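Local coordinates for NimC/NimA family protein (Clostridium acetobutylicum, PDB 2IG6) that binds flavin mononucleotide and is probably an oxidoreductase of the NimC/NimA family, related to pyridoxamine 5'-phosphate oxidases, at residues D100-E103 with V104-A108. Residues are numbered along the deposited sequence; the frame is centred on the assembly and turned at random.
Sequences DRRE and VKELA
R102 and E106, one turn apart on the surface of the first turns of helix 102-111, form an i to i+4 salt bridge, with NH1 of R102 2.9 Å from OE2 of E106. The guanidinium and carboxylate planes are turned 73° apart, and the contact is through one nitrogen and one oxygen, not a bidentate pairing. R102 starts away from E106, but with CG anti to its backbone N (chi1 -166°) and a chain stretched out to NE its end comes back to the carboxylate; its NH2 forms a second salt bridge, with D122, so the guanidinium serves two acidic partners.

Backbone hydrogen bonds start the helix. R101 is the N-cap residue, and its O accepts V104 N at 3.1 Å. Regular i to i+4 bonds follow, from E106 N to R102 O (3.0 Å) and from L107 N to E103 O (3.0 Å).

K105 runs back toward the helix start, where water joins it to D100: one molecule lies 2.7 Å from K105 NZ and 2.6 Å from D100 OD1, and a second links NZ to D100 O. D100 OD1 also bonds N98.

V104 makes a van der Waals contact with R101, its CG2 meeting the guanidinium obliquely, 3.5 Å from R101 NE. That group is held by salt bridges to E55 and D99, while E103 OE2, a long 3.6 Å from R101 NH1, is hydrogen-bonded to Y54.

The helix follows strand 89-98 and packs its inner side on the antiparallel sheet: V104 meets Y54, Y59 and V128, K105 touches F126, and A108 rests on F52, F126 and V128 of strands 52-54 and 126-139.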
# COMPACT_ATOMS: atom_id res chain seq x y z
N ASP A 100 20.45 12.80 -7.42
CA ASP A 100 20.76 14.15 -6.93
C ASP A 100 20.99 15.20 -8.02
O ASP A 100 21.38 16.31 -7.71
CB ASP A 100 22.02 14.10 -6.06
CG ASP A 100 21.74 13.80 -4.60
OD1 ASP A 100 20.61 14.05 -4.13
OD2 ASP A 100 22.69 13.35 -3.92
N ARG A 101 20.84 14.83 -9.29
CA ARG A 101 21.06 15.77 -10.40
C ARG A 101 20.01 16.86 -10.45
O ARG A 101 18.82 16.59 -10.50
CB ARG A 101 21.05 15.04 -11.73
CG ARG A 101 22.20 14.10 -11.93
CD ARG A 101 22.11 13.48 -13.30
NE ARG A 101 20.96 12.59 -13.41
CZ ARG A 101 20.56 12.00 -14.53
NH1 ARG A 101 21.23 12.21 -15.67
NH2 ARG A 101 19.52 11.20 -14.52
N ARG A 102 20.48 18.10 -10.49
CA ARG A 102 19.60 19.25 -10.53
C ARG A 102 18.65 19.21 -11.73
O ARG A 102 17.47 19.57 -11.61
CB ARG A 102 20.43 20.53 -10.56
CG ARG A 102 19.66 21.79 -10.27
CD ARG A 102 20.63 22.98 -10.19
NE ARG A 102 19.98 24.22 -9.77
CZ ARG A 102 19.24 24.98 -10.57
NH1 ARG A 102 19.04 24.65 -11.85
NH2 ARG A 102 18.70 26.09 -10.10
N GLU A 103 19.16 18.74 -12.87
CA GLU A 103 18.39 18.68 -14.12
C GLU A 103 17.15 17.78 -14.00
O GLU A 103 16.12 18.02 -14.63
CB GLU A 103 19.27 18.20 -15.31
CG GLU A 103 19.43 16.66 -15.36
CD GLU A 103 20.67 16.20 -16.10
OE1 GLU A 103 21.78 16.58 -15.65
OE2 GLU A 103 20.56 15.45 -17.12
N VAL A 104 17.24 16.74 -13.18
CA VAL A 104 16.10 15.84 -13.01
C VAL A 104 15.01 16.51 -12.19
O VAL A 104 13.82 16.36 -12.49
CB VAL A 104 16.48 14.48 -12.39
CG1 VAL A 104 15.33 13.54 -12.48
CG2 VAL A 104 17.67 13.88 -13.10
N LYS A 105 15.41 17.27 -11.16
CA LYS A 105 14.47 18.04 -10.37
C LYS A 105 13.75 19.07 -11.22
O LYS A 105 12.53 19.23 -11.08
CB LYS A 105 15.18 18.72 -9.20
CG LYS A 105 15.69 17.74 -8.18
CD LYS A 105 16.66 18.41 -7.21
CE LYS A 105 17.37 17.35 -6.38
NZ LYS A 105 18.46 17.92 -5.58
N GLU A 106 14.48 19.76 -12.10
CA GLU A 106 13.87 20.70 -13.03
C GLU A 106 12.84 20.03 -13.92
O GLU A 106 11.75 20.56 -14.12
CB GLU A 106 14.94 21.38 -13.90
CG GLU A 106 15.82 22.30 -13.11
CD GLU A 106 16.86 23.00 -13.93
OE1 GLU A 106 17.61 22.30 -14.66
OE2 GLU A 106 16.93 24.25 -13.85
N LEU A 107 13.20 18.87 -14.46
CA LEU A 107 12.31 18.13 -15.34
C LEU A 107 11.06 17.66 -14.60
O LEU A 107 9.96 17.68 -15.16
CB LEU A 107 13.02 16.93 -15.96
CG LEU A 107 12.08 16.03 -16.77
CD1 LEU A 107 11.62 16.72 -18.05
CD2 LEU A 107 12.76 14.73 -17.09
N ALA A 108 11.22 17.22 -13.36
CA ALA A 108 10.09 16.76 -12.56
C ALA A 108 9.04 17.86 -12.43
O ALA A 108 7.84 17.59 -12.54
CB ALA A 108 10.54 16.32 -11.18
O HOH W 1 17.78 15.49 -3.91
O HOH W 2 20.26 19.28 -7.15
O HOH W 3 20.45 16.59 -4.43